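Local coordinates for cellulosomal scaffoldin anchoring protein C (Acetivibrio cellulolyticus, PDB 4UYP) that anchors cellulosomes to the bacterial cell surface, here through its third cohesin module, which grips the dockerin of the adaptor scaffoldin ScaB in a type I interaction, at residues M1-I6 and T22-P27; G30-S35 and V81-I86; Q43-A48 and F98-S103; G107-I112 and K138-A143; I112-A117 and V132-G137. One frame throughout, in Å; residues are numbered along the deposited sequence. Where two conformers were deposited one is given.

Interaction 1 (M1-I6 and T22-P27)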
# COMPACT_ATOMS: atom_id res chain seq x y z
N MET C 1 -10.54 14.61 15.66
CA MET C 1 -10.79 14.33 14.22
C MET C 1 -11.16 12.87 14.05
O MET C 1 -11.07 12.11 15.02
CB MET C 1 -9.56 14.64 13.44
CG MET C 1 -8.40 13.73 13.71
SD MET C 1 -6.95 14.72 13.41
CE MET C 1 -7.07 15.76 14.89
N LEU C 2 -11.68 12.57 12.87
CA LEU C 2 -12.07 11.16 12.57
C LEU C 2 -10.84 10.27 12.74
O LEU C 2 -9.76 10.60 12.23
CB LEU C 2 -12.48 11.17 11.11
CG LEU C 2 -12.85 9.80 10.54
CD1 LEU C 2 -14.01 9.13 11.25
CD2 LEU C 2 -13.16 9.90 9.02
N GLN C 3 -11.09 9.13 13.41
CA GLN C 3 -9.98 8.15 13.67
C GLN C 3 -10.48 6.82 13.16
O GLN C 3 -11.56 6.31 13.55
CB GLN C 3 -9.73 8.06 15.18
CG GLN C 3 -9.18 9.31 15.87
CD GLN C 3 -9.26 9.20 17.39
OE1 GLN C 3 -9.41 8.10 17.96
NE2 GLN C 3 -9.19 10.34 18.06
N VAL C 4 -9.60 6.25 12.34
CA VAL C 4 -9.87 4.86 11.81
C VAL C 4 -8.88 3.91 12.55
O VAL C 4 -7.67 4.16 12.58
CB VAL C 4 -9.62 4.84 10.34
CG1 VAL C 4 -9.95 3.41 9.76
CG2 VAL C 4 -10.53 5.86 9.67
N ASP C 5 -9.44 2.85 13.09
CA ASP C 5 -8.61 1.88 13.87
C ASP C 5 -8.72 0.53 13.18
O ASP C 5 -9.86 0.01 13.04
CB ASP C 5 -9.10 1.77 15.24
CG ASP C 5 -8.24 0.87 16.06
OD1 ASP C 5 -7.23 1.33 16.62
OD2 ASP C 5 -8.61 -0.40 16.16
N ILE C 6 -7.58 -0.08 12.84
CA ILE C 6 -7.52 -1.52 12.43
C ILE C 6 -7.23 -2.29 13.69
O ILE C 6 -6.13 -2.09 14.31
CB ILE C 6 -6.47 -1.73 11.36
CG1 ILE C 6 -6.76 -0.88 10.09
CG2 ILE C 6 -6.32 -3.23 11.02
CD1 ILE C 6 -5.71 -1.07 9.05
N THR C 22 -12.74 0.11 12.79
CA THR C 22 -13.64 0.92 13.63
C THR C 22 -13.44 2.38 13.25
O THR C 22 -12.31 2.83 13.02
CB THR C 22 -13.37 0.77 15.16
OG1 THR C 22 -13.40 -0.62 15.51
CG2 THR C 22 -14.36 1.63 16.05
N PHE C 23 -14.53 3.13 13.19
CA PHE C 23 -14.42 4.58 13.03
C PHE C 23 -14.92 5.29 14.34
O PHE C 23 -15.97 4.96 14.92
CB PHE C 23 -15.43 5.06 11.98
CG PHE C 23 -15.20 4.61 10.54
CD1 PHE C 23 -14.00 3.98 10.14
CD2 PHE C 23 -16.20 4.83 9.57
CE1 PHE C 23 -13.82 3.56 8.79
CE2 PHE C 23 -15.99 4.49 8.22
CZ PHE C 23 -14.81 3.86 7.84
N THR C 24 -14.07 6.23 14.77
CA THR C 24 -14.33 7.01 16.01
C THR C 24 -14.34 8.48 15.62
O THR C 24 -13.61 8.92 14.79
CB THR C 24 -13.27 6.60 17.09
OG1 THR C 24 -13.61 5.26 17.53
CG2 THR C 24 -13.42 7.46 18.39
N ASN C 25 -15.15 9.26 16.36
CA ASN C 25 -15.29 10.73 16.10
C ASN C 25 -15.78 10.99 14.66
O ASN C 25 -15.31 11.89 13.91
CB ASN C 25 -13.98 11.49 16.33
CG ASN C 25 -13.42 11.29 17.71
OD1 ASN C 25 -14.10 11.08 18.68
ND2 ASN C 25 -12.12 11.22 17.73
N VAL C 26 -16.75 10.14 14.24
CA VAL C 26 -17.31 10.37 12.90
C VAL C 26 -18.06 11.75 12.89
O VAL C 26 -18.85 11.95 13.81
CB VAL C 26 -18.27 9.21 12.56
CG1 VAL C 26 -19.10 9.44 11.29
CG2 VAL C 26 -17.49 7.85 12.44
N PRO C 27 -17.91 12.50 11.84
CA PRO C 27 -18.59 13.82 11.81
C PRO C 27 -20.08 13.58 11.78
O PRO C 27 -20.64 12.81 10.99
CB PRO C 27 -18.09 14.43 10.49
CG PRO C 27 -17.67 13.24 9.62
CD PRO C 27 -17.01 12.36 10.68
O HOH W 1 -11.56 4.14 15.67
O HOH W 2 -10.94 -1.67 15.33
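Q3 and T24 face each other as a hydrogen-bonded antiparallel pair in the first beta hairpin of the cohesin jelly-roll sandwich, the backbone N of Q3 giving to T24 O at 2.9 Å and T24 N returning to Q3 O. D5 and T22 repeat the pattern two residues on. Between them V4 and F23 form a non-hydrogen-bonded pair on the inner face: both methyls of V4 lie obliquely beside CD1 and CE1 of the F23 ring, CG2 to CD1 being 4.0 Å, and the two side chains point the same way. L2, with CG anti to its own N (chi1 177°), sends CD1 to V26 CG2 at 3.9 Å. The ring of F23 is in turn stacked on F93 and met edge-to-face by F121. On the polar face, one water links Q3 O to T24 OG1, and another links D5 OD2 to T22 OG1; D5 belongs to a calcium site known for this protein, unoccupied in this chain. D90 holds the turn beyond T24 by accepting from the backbone N of N25 and V26. M1 O lies close to the amide plane of N25, whose ND2 donates to it at 3.0 Å, a bond of 162°.

Interaction 2 (G30-S35 and V81-I86)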
# COMPACT_ATOMS: atom_id res chain seq x y z
N GLY C 30 -21.89 13.78 8.53
CA GLY C 30 -21.96 12.56 7.70
C GLY C 30 -20.79 12.39 6.74
O GLY C 30 -20.32 13.36 6.11
N ILE C 31 -20.37 11.10 6.60
CA ILE C 31 -19.43 10.72 5.56
C ILE C 31 -20.26 10.23 4.38
O ILE C 31 -21.07 9.27 4.54
CB ILE C 31 -18.51 9.57 6.06
CG1 ILE C 31 -17.72 9.98 7.32
CG2 ILE C 31 -17.59 9.19 4.89
CD1 ILE C 31 -16.97 8.75 7.99
N TYR C 32 -20.13 10.93 3.24
CA TYR C 32 -20.88 10.56 2.05
C TYR C 32 -20.20 9.46 1.22
O TYR C 32 -20.88 8.72 0.51
CB TYR C 32 -20.99 11.90 1.24
CG TYR C 32 -21.82 11.84 -0.01
CD1 TYR C 32 -23.21 11.55 0.08
CD2 TYR C 32 -21.29 12.04 -1.26
CE1 TYR C 32 -23.99 11.57 -1.07
CE2 TYR C 32 -22.08 12.08 -2.44
CZ TYR C 32 -23.42 11.82 -2.32
OH TYR C 32 -24.24 11.83 -3.43
N ALA C 33 -18.85 9.48 1.20
CA ALA C 33 -18.16 8.48 0.34
C ALA C 33 -16.80 8.27 0.97
O ALA C 33 -16.19 9.16 1.52
CB ALA C 33 -17.99 8.97 -1.11
N LEU C 34 -16.27 7.05 0.86
CA LEU C 34 -14.92 6.75 1.37
C LEU C 34 -14.43 5.53 0.66
O LEU C 34 -15.18 4.66 0.17
CB LEU C 34 -14.93 6.52 2.91
CG LEU C 34 -15.55 5.18 3.37
CD1 LEU C 34 -14.38 4.19 3.63
CD2 LEU C 34 -16.33 5.45 4.68
N SER C 35 -13.10 5.45 0.56
CA SER C 35 -12.43 4.15 0.26
C SER C 35 -11.42 3.89 1.39
O SER C 35 -10.89 4.80 1.98
CB SER C 35 -11.74 4.17 -1.10
OG SER C 35 -10.68 5.11 -1.09
N VAL C 81 -27.84 9.08 -3.14
CA VAL C 81 -27.80 10.51 -3.52
C VAL C 81 -28.63 11.40 -2.66
O VAL C 81 -28.35 12.61 -2.54
CB VAL C 81 -28.20 10.80 -4.97
CG1 VAL C 81 -27.71 12.20 -5.37
CG2 VAL C 81 -27.57 9.83 -5.87
N ASP C 82 -29.64 10.84 -1.99
CA ASP C 82 -30.44 11.53 -0.99
C ASP C 82 -29.96 11.50 0.40
O ASP C 82 -30.64 11.93 1.34
CB ASP C 82 -31.92 11.08 -1.09
CG ASP C 82 -32.12 9.57 -0.82
OD1 ASP C 82 -31.05 8.85 -0.61
OD2 ASP C 82 -33.27 9.05 -0.77
N ARG C 83 -28.73 10.95 0.63
CA ARG C 83 -28.25 10.75 1.93
C ARG C 83 -29.25 9.97 2.84
O ARG C 83 -29.12 10.07 4.11
CB ARG C 83 -27.85 12.06 2.58
CG ARG C 83 -26.85 12.88 1.92
CD ARG C 83 -26.41 13.66 3.20
NE ARG C 83 -25.26 14.27 2.86
CZ ARG C 83 -23.96 14.27 3.16
NH1 ARG C 83 -23.32 14.61 2.05
NH2 ARG C 83 -23.26 14.21 4.32
N ALA C 84 -30.06 9.08 2.28
CA ALA C 84 -31.02 8.24 3.08
C ALA C 84 -30.26 7.31 4.02
O ALA C 84 -30.78 6.88 5.08
CB ALA C 84 -32.01 7.45 2.22
N ARG C 85 -29.01 7.01 3.67
CA ARG C 85 -28.12 6.26 4.58
C ARG C 85 -26.89 7.15 4.55
O ARG C 85 -26.59 7.76 3.51
CB ARG C 85 -27.71 4.85 4.04
CG ARG C 85 -28.73 3.73 4.26
CD ARG C 85 -29.62 3.45 3.15
NE ARG C 85 -28.99 3.26 1.86
CZ ARG C 85 -29.64 3.22 0.70
NH1 ARG C 85 -31.04 3.41 0.67
NH2 ARG C 85 -29.03 2.97 -0.43
N ILE C 86 -26.22 7.25 5.66
CA ILE C 86 -25.02 8.12 5.72
C ILE C 86 -24.25 7.54 6.89
O ILE C 86 -24.90 6.88 7.76
CB ILE C 86 -25.39 9.61 5.97
CG1 ILE C 86 -24.21 10.45 5.62
CG2 ILE C 86 -25.98 9.72 7.37
CD1 ILE C 86 -24.07 10.67 4.18
O HOH W 3 -26.11 13.82 -2.72
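R83 lays its guanidinium almost parallel to the ring of Y32, the two planes only 5° apart, yet the groups are shifted so that NH1 lies obliquely off the ring, 3.6 Å from Y32 CD1. The arginine chain, extended from CG to NE, carries the flat group over to the 30-35 segment. There it is fixed by carbonyls outside the pair: NH2 donates to S29 O and NH1 to Y123 O, while G30 O sits at the guanidinium edge, 3.5 Å from NH2. I86 packs against both groups. Its CD1 lies over one face of the guanidinium, offset toward the rim, and also reaches I31 O at 3.3 Å and the edge of the Y32 ring, with CD1 of the tyrosine 4.3 Å away. CG1 of I86 comes within 3.7 Å of G30 CA, an approach that leaves no room for a side chain at G30, whose backbone angles (phi 108°, psi 142°) also suit glycine. At the far end of the ring a water donates to both Y32 OH (2.8 Å) and V81 O (2.6 Å), bridging residues that otherwise meet through Y32 OH and V81 CA. The hydroxyl is also hydrogen-bonded to D59 of the ScaB chain, which places this contact at the cohesin-dockerin interface. Y32 and A33 form a classic beta bulge opposite Y122, at the entry to strand 33-39, which runs between strands 109-122 and 72-78; the loop 81-86, linking strands 72-78 and 91-100, packs beside that entry.

Interaction 3 (Q43-A48 and F98-S103). With SO4 (sulfate ion), chain S.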
# COMPACT_ATOMS: atom_id res chain seq x y z
N GLN C 43 1.87 -13.96 1.89
CA GLN C 43 2.33 -15.34 2.27
C GLN C 43 2.27 -15.60 3.72
O GLN C 43 2.60 -16.66 4.20
CB GLN C 43 3.64 -15.79 1.70
CG GLN C 43 3.64 -15.95 0.15
CD GLN C 43 2.77 -17.06 -0.31
OE1 GLN C 43 2.62 -18.05 0.41
NE2 GLN C 43 2.28 -16.97 -1.48
N LYS C 44 1.73 -14.58 4.47
CA LYS C 44 1.47 -14.77 5.89
C LYS C 44 0.00 -14.94 6.18
O LYS C 44 -0.40 -15.78 6.97
CB LYS C 44 1.98 -13.55 6.74
CG LYS C 44 3.53 -13.30 6.55
CD LYS C 44 4.37 -14.51 6.92
CE LYS C 44 5.88 -14.14 6.96
NZ LYS C 44 6.29 -13.67 5.65
N VAL C 45 -0.82 -14.08 5.61
CA VAL C 45 -2.27 -14.15 5.77
C VAL C 45 -2.87 -13.93 4.39
O VAL C 45 -2.30 -13.30 3.50
CB VAL C 45 -2.83 -13.08 6.73
CG1 VAL C 45 -2.27 -13.36 8.15
CG2 VAL C 45 -2.53 -11.66 6.29
N THR C 46 -4.10 -14.38 4.28
CA THR C 46 -4.90 -14.13 3.07
C THR C 46 -6.34 -13.81 3.56
O THR C 46 -6.79 -14.21 4.66
CB THR C 46 -4.98 -15.30 2.10
OG1 THR C 46 -5.32 -16.53 2.80
CG2 THR C 46 -3.69 -15.37 1.35
N VAL C 47 -7.10 -13.09 2.75
CA VAL C 47 -8.48 -12.77 3.14
C VAL C 47 -9.44 -13.92 2.83
O VAL C 47 -9.52 -14.39 1.67
CB VAL C 47 -8.98 -11.50 2.42
CG1 VAL C 47 -10.44 -11.17 2.78
CG2 VAL C 47 -8.10 -10.30 2.76
N ALA C 48 -10.12 -14.42 3.84
CA ALA C 48 -11.18 -15.42 3.67
C ALA C 48 -12.49 -14.75 3.29
O ALA C 48 -13.27 -15.26 2.45
CB ALA C 48 -11.36 -16.26 4.96
N PHE C 98 -9.20 -13.04 8.24
CA PHE C 98 -7.93 -13.44 7.60
C PHE C 98 -7.56 -14.90 7.95
O PHE C 98 -7.66 -15.30 9.12
CB PHE C 98 -6.77 -12.64 8.16
CG PHE C 98 -6.63 -11.22 7.61
CD1 PHE C 98 -6.12 -11.05 6.33
CD2 PHE C 98 -7.03 -10.13 8.31
CE1 PHE C 98 -5.90 -9.77 5.81
CE2 PHE C 98 -6.80 -8.80 7.77
CZ PHE C 98 -6.25 -8.67 6.55
N LYS C 99 -7.26 -15.68 6.94
CA LYS C 99 -6.63 -17.01 7.16
C LYS C 99 -5.13 -16.84 7.41
O LYS C 99 -4.41 -16.32 6.57
CB LYS C 99 -6.89 -17.86 5.85
CG LYS C 99 -6.01 -19.10 5.75
CD LYS C 99 -6.46 -20.06 6.76
CE LYS C 99 -5.75 -21.45 6.52
NZ LYS C 99 -4.34 -21.36 6.42
N VAL C 100 -4.70 -17.30 8.60
CA VAL C 100 -3.29 -17.35 8.95
C VAL C 100 -2.66 -18.59 8.24
O VAL C 100 -3.18 -19.70 8.43
CB VAL C 100 -3.11 -17.47 10.47
CG1 VAL C 100 -1.63 -17.53 10.80
CG2 VAL C 100 -3.77 -16.24 11.15
N SER C 101 -1.55 -18.32 7.57
CA SER C 101 -0.89 -19.45 6.87
C SER C 101 -0.67 -20.68 7.78
O SER C 101 -0.32 -20.52 8.96
CB SER C 101 0.36 -18.95 6.36
OG SER C 101 1.12 -20.04 5.79
N ASP C 102 -0.83 -21.84 7.20
CA ASP C 102 -0.59 -23.03 8.00
C ASP C 102 0.90 -23.14 8.38
O ASP C 102 1.17 -23.83 9.40
CB ASP C 102 -0.85 -24.30 7.15
CG ASP C 102 -2.31 -24.61 6.97
OD1 ASP C 102 -3.24 -23.84 7.32
OD2 ASP C 102 -2.59 -25.74 6.37
N SER C 103 1.82 -22.48 7.68
CA SER C 103 3.23 -22.54 8.02
C SER C 103 3.74 -21.47 8.95
O SER C 103 4.92 -21.43 9.28
CB SER C 103 4.02 -22.58 6.73
OG SER C 103 3.95 -21.31 6.10
S SO4 S . 6.85 -17.37 3.96
O1 SO4 S . 7.39 -17.36 5.41
O2 SO4 S . 8.10 -17.55 3.10
O3 SO4 S . 6.05 -16.14 3.54
O4 SO4 S . 5.86 -18.50 3.83
O HOH W 4 3.87 -18.28 6.27
O HOH W 5 1.94 -19.11 2.91
O HOH W 6 -3.02 -17.53 4.23
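V45 and V47 press their methyls obliquely against the ring of F98 where strand 45-52, at one margin of the cohesin beta sandwich, pairs antiparallel with strand 91-100. This is the tight side: V45 CG2 lies 3.6 Å from F98 CD1, and V47 CG2 is 3.8 Å from CE1. Rotation of V45 to chi1 -65° sets CG2 between its backbone N and carbonyl carbon and aims it at the ring, whose edge also meets T46 O. F40 comes edge-to-face onto F98, and I139 and I112 close the interior beyond. The strands themselves are joined by T46 N to K99 O and K99 N to T46 O, with S101 N adding a third bond to K44 O just past the paired residues.

The opposite face is loose and wet. T46 and K99 lie side by side there, touching through OG1 and CB, and a water spans T46 OG1 and K99 O. At the loop end two further waters donate to Q43 O; one of them also meets S103 OG and a sulfate, probably from the crystallisation liquor, that N46 of the ScaB chain binds as well. K44 pairs chiefly with E128 of the second subunit and with D41; its bent chain also brings NZ within 3.3 Å of sulfate O3.

Interaction 4 (G107-I112 and K138-A143)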
# COMPACT_ATOMS: atom_id res chain seq x y z
N GLY C 107 4.95 -16.41 17.36
CA GLY C 107 5.72 -15.24 17.57
C GLY C 107 5.81 -14.28 16.38
O GLY C 107 6.20 -13.11 16.53
N GLU C 108 5.37 -14.79 15.23
CA GLU C 108 5.35 -13.90 14.06
C GLU C 108 4.29 -12.84 14.25
O GLU C 108 3.21 -13.05 14.93
CB GLU C 108 5.05 -14.71 12.82
CG GLU C 108 6.18 -15.71 12.51
CD GLU C 108 6.00 -16.54 11.23
OE1 GLU C 108 5.34 -16.18 10.33
OE2 GLU C 108 6.83 -17.44 11.09
N LEU C 109 4.56 -11.65 13.73
CA LEU C 109 3.64 -10.50 13.85
C LEU C 109 3.35 -10.00 12.46
O LEU C 109 4.33 -9.70 11.70
CB LEU C 109 4.28 -9.35 14.67
CG LEU C 109 4.76 -9.80 16.08
CD1 LEU C 109 5.44 -8.62 16.74
CD2 LEU C 109 3.63 -10.24 16.98
N TYR C 110 2.10 -9.91 12.10
CA TYR C 110 1.74 -9.45 10.73
C TYR C 110 1.12 -8.13 10.84
O TYR C 110 0.10 -7.88 11.52
CB TYR C 110 0.80 -10.45 10.07
CG TYR C 110 1.31 -11.90 10.12
CD1 TYR C 110 2.69 -12.19 10.00
CD2 TYR C 110 0.48 -12.95 10.39
CE1 TYR C 110 3.20 -13.49 10.00
CE2 TYR C 110 0.96 -14.25 10.37
CZ TYR C 110 2.34 -14.51 10.24
OH TYR C 110 2.86 -15.78 10.30
N ASN C 111 1.75 -7.11 10.17
CA ASN C 111 1.23 -5.72 10.17
C ASN C 111 0.11 -5.58 9.12
O ASN C 111 0.31 -5.91 7.92
CB ASN C 111 2.42 -4.84 9.76
CG ASN C 111 3.48 -4.86 10.84
OD1 ASN C 111 3.39 -4.06 11.80
ND2 ASN C 111 4.47 -5.69 10.66
N ILE C 112 -1.04 -5.13 9.62
CA ILE C 112 -2.21 -4.91 8.67
C ILE C 112 -2.35 -3.38 8.67
O ILE C 112 -2.67 -2.74 9.64
CB ILE C 112 -3.46 -5.60 9.33
CG1 ILE C 112 -3.23 -7.10 9.65
CG2 ILE C 112 -4.62 -5.47 8.38
CD1 ILE C 112 -2.75 -8.00 8.49
N LYS C 138 -2.09 -5.37 14.21
CA LYS C 138 -1.15 -6.46 14.01
C LYS C 138 -1.91 -7.78 14.35
O LYS C 138 -2.82 -7.82 15.19
CB LYS C 138 0.02 -6.38 15.01
CG LYS C 138 0.90 -5.16 14.78
CD LYS C 138 1.91 -5.11 15.93
CE LYS C 138 2.45 -3.79 16.28
NZ LYS C 138 1.54 -2.71 16.28
N ILE C 139 -1.53 -8.83 13.64
CA ILE C 139 -1.98 -10.20 14.02
C ILE C 139 -0.76 -10.92 14.57
O ILE C 139 0.31 -10.98 13.92
CB ILE C 139 -2.46 -10.96 12.78
CG1 ILE C 139 -3.72 -10.30 12.20
CG2 ILE C 139 -2.74 -12.47 13.13
CD1 ILE C 139 -4.00 -10.83 10.77
N GLU C 140 -0.88 -11.39 15.83
CA GLU C 140 0.19 -12.20 16.43
C GLU C 140 -0.12 -13.69 16.36
O GLU C 140 -1.22 -14.10 16.71
CB GLU C 140 0.36 -11.74 17.93
CG GLU C 140 1.46 -12.64 18.62
CD GLU C 140 1.97 -12.07 19.94
OE1 GLU C 140 1.49 -11.01 20.39
OE2 GLU C 140 2.88 -12.70 20.48
N VAL C 141 0.85 -14.47 15.86
CA VAL C 141 0.67 -15.94 15.81
C VAL C 141 0.97 -16.56 17.20
O VAL C 141 2.06 -16.33 17.73
CB VAL C 141 1.55 -16.54 14.73
CG1 VAL C 141 1.25 -18.03 14.68
CG2 VAL C 141 1.22 -15.87 13.40
N ILE C 142 -0.03 -17.23 17.72
CA ILE C 142 0.12 -17.84 19.06
C ILE C 142 0.03 -19.34 18.98
O ILE C 142 -0.36 -19.93 17.98
CB ILE C 142 -0.87 -17.23 20.05
CG1 ILE C 142 -2.32 -17.42 19.59
CG2 ILE C 142 -0.56 -15.76 20.32
CD1 ILE C 142 -3.38 -17.07 20.66
N ALA C 143 0.43 -19.97 20.11
CA ALA C 143 0.38 -21.42 20.16
C ALA C 143 -0.92 -22.00 20.66
O ALA C 143 -1.27 -23.18 20.23
CB ALA C 143 1.48 -21.93 21.14
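Y110 presents its ring obliquely to V141, whose CG2 touches CE2 at 3.4 Å and lies nearly as close to the hydroxyl. At the ring's edge and in its plane sits E108 OE1, which accepts a short 2.5 Å bond from Y110 OH; the hydroxyl approaches from 35° above the carboxylate plane. This bond ties the ring to its own strand and limits its swing, while the other carboxylate oxygen of E108 forms a salt bridge with K130 of the second subunit. V45 of strand 45-52 also packs on the tyrosine. Farther along the same inward face I112 CD1 meets I139 CD1 at 3.8 Å, their chains crossing at an angle. On the outer face, which here also meets the second subunit, L109 and E140 run alongside each other, CD2 against CG at 3.6 Å, and N111, beside the aliphatic part of K138, bonds through ND2 to V132 O of that subunit. Y110 and I139 exchange a pair of backbone bonds, V141 N gives to E108 O, and G107 N closes the end on V141 O at 2.9 Å. Antiparallel pairing of two long strands, 109-122 and 133-141, with an apolar inward face is characteristic of the cohesin beta sandwich.

Interaction 5 (I112-A117 and V132-G137). With SO4 (sulfate ion), chain P.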
# COMPACT_ATOMS: atom_id res chain seq x y z
N ILE C 112 -1.04 -5.13 9.62
CA ILE C 112 -2.21 -4.91 8.67
C ILE C 112 -2.35 -3.38 8.67
O ILE C 112 -2.67 -2.74 9.64
CB ILE C 112 -3.46 -5.60 9.33
CG1 ILE C 112 -3.23 -7.10 9.65
CG2 ILE C 112 -4.62 -5.47 8.38
CD1 ILE C 112 -2.75 -8.00 8.49
N THR C 113 -1.96 -2.90 7.49
CA THR C 113 -1.63 -1.47 7.35
C THR C 113 -2.61 -0.65 6.51
O THR C 113 -2.98 -1.12 5.49
CB THR C 113 -0.18 -1.33 6.65
OG1 THR C 113 -0.08 -1.98 5.43
CG2 THR C 113 0.92 -2.01 7.61
N THR C 114 -2.98 0.51 6.97
CA THR C 114 -3.83 1.45 6.12
C THR C 114 -3.00 2.03 4.97
O THR C 114 -1.90 2.57 5.27
CB THR C 114 -4.34 2.53 6.98
OG1 THR C 114 -5.08 2.02 8.12
CG2 THR C 114 -5.35 3.40 6.13
N ASN C 115 -3.48 1.99 3.77
CA ASN C 115 -2.76 2.50 2.57
C ASN C 115 -3.29 3.93 2.30
O ASN C 115 -4.39 4.06 1.77
CB ASN C 115 -2.91 1.53 1.43
CG ASN C 115 -2.02 1.88 0.22
OD1 ASN C 115 -1.88 3.14 0.00
ND2 ASN C 115 -1.59 0.95 -0.52
N SER C 116 -2.46 4.96 2.57
CA SER C 116 -2.95 6.36 2.42
C SER C 116 -3.10 6.69 0.95
O SER C 116 -3.82 7.67 0.71
CB SER C 116 -2.06 7.34 3.22
OG SER C 116 -0.83 7.16 2.62
N ALA C 117 -2.51 6.01 -0.00
CA ALA C 117 -2.70 6.31 -1.41
C ALA C 117 -4.07 5.92 -1.95
O ALA C 117 -4.51 6.33 -3.03
CB ALA C 117 -1.57 5.75 -2.25
N VAL C 132 -7.95 13.03 8.79
CA VAL C 132 -8.26 11.73 9.40
C VAL C 132 -6.98 11.06 9.88
O VAL C 132 -5.89 11.23 9.20
CB VAL C 132 -8.82 10.84 8.28
CG1 VAL C 132 -9.29 9.48 8.82
CG2 VAL C 132 -9.93 11.49 7.59
N VAL C 133 -7.07 10.45 11.00
CA VAL C 133 -5.97 9.68 11.67
C VAL C 133 -6.21 8.17 11.51
O VAL C 133 -7.31 7.70 11.56
CB VAL C 133 -5.81 10.08 13.16
CG1 VAL C 133 -7.11 10.37 13.83
CG2 VAL C 133 -5.02 9.07 14.01
N TYR C 134 -5.13 7.42 11.46
CA TYR C 134 -5.30 5.97 11.34
C TYR C 134 -4.46 5.28 12.37
O TYR C 134 -3.36 5.79 12.73
CB TYR C 134 -4.65 5.53 10.09
CG TYR C 134 -4.90 6.15 8.82
CD1 TYR C 134 -6.13 6.70 8.48
CD2 TYR C 134 -3.90 6.14 7.88
CE1 TYR C 134 -6.36 7.28 7.26
CE2 TYR C 134 -4.10 6.64 6.63
CZ TYR C 134 -5.28 7.18 6.33
OH TYR C 134 -5.42 7.68 5.10
N ASN C 135 -4.88 4.13 12.88
CA ASN C 135 -4.10 3.41 13.84
C ASN C 135 -4.14 1.96 13.30
O ASN C 135 -5.22 1.34 13.34
CB ASN C 135 -4.68 3.46 15.23
CG ASN C 135 -4.66 4.87 15.84
OD1 ASN C 135 -5.46 5.16 16.72
ND2 ASN C 135 -3.79 5.69 15.38
N ASP C 136 -3.01 1.47 12.80
CA ASP C 136 -2.94 0.13 12.15
C ASP C 136 -2.99 -0.99 13.26
O ASP C 136 -2.93 -0.77 14.46
CB ASP C 136 -1.64 0.02 11.37
CG ASP C 136 -1.60 0.80 10.07
OD1 ASP C 136 -2.70 1.31 9.76
OD2 ASP C 136 -0.49 0.81 9.47
N GLY C 137 -3.16 -2.22 12.72
CA GLY C 137 -3.32 -3.42 13.59
C GLY C 137 -2.21 -4.40 13.31
O GLY C 137 -1.50 -4.36 12.30
S SO4 P . 0.35 3.32 13.25
O1 SO4 P . -0.21 2.82 14.59
O2 SO4 P . 0.81 4.78 13.32
O3 SO4 P . -0.82 3.21 12.33
O4 SO4 P . 1.57 2.59 12.68
O HOH W 7 -4.65 9.57 2.48
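T114 sets its CG2 methyl over one face of the Y134 ring, a CH-pi contact 3.6 Å from the ring centroid and 16° off the normal. With OG1 at chi1 -56°, CG2 falls anti to the threonine N, which leaves OG1 turned to the other neighbour, D136. At the rim of the same ring S116 CB approaches near the plane, 3.9 Å from Y134 OH, and a water donates to S116 O while making a weak link to that hydroxyl.

D136 replaces a regular strand bond with its side chain. OD1 takes the backbone N-H of T114 at 2.9 Å, nearly straight at 164° but arriving from 46° above the carboxylate plane; T114 OG1 lies 3.0 Å from the same oxygen. OD2 leans instead over T113, 3.3 Å from its CA. Ordinary pairing resumes at I112 and G137, whose I112 N to G137 O bond is 2.8 Å and the return bond longer. The backbone N of D136 donates to a sulfate oxygen at 2.8 Å; that sulfate, probably from the crystallisation liquor, is also hydrogen-bonded to D136 N of the second subunit. S116 OG and T113 OG1 bond across to the second subunit as well.

D136 and N135, at the interruption of the strand, lie with D5 and I6 of strand 3-11 at a calcium site known for this protein; no calcium is bound to this chain. The arrangement is a break in strand 133-141 at a metal site of the cohesin sandwich.

In the fold
From the N terminus, interaction 1 closes the first hairpin, 3-11 with 16-24, before the others begin. Interaction 2 opens next and closes at the loop 81-86, but interaction 3 starts within it and ends beyond it at 98-103, so the two cross; they lie on opposite sides of the chain's centre. Interaction 4 then pairs strands 109-122 and 133-141, with interaction 5 nested inside its loop and sharing I112. Strand 3-11 runs parallel to 133-141, joining interactions 1 and 5 through backbone pairing of V4 and I6 with N135. Across the interior, F23 packs on L34 to join interactions 1 and 2, and F98 on I139 joins 3 and 4.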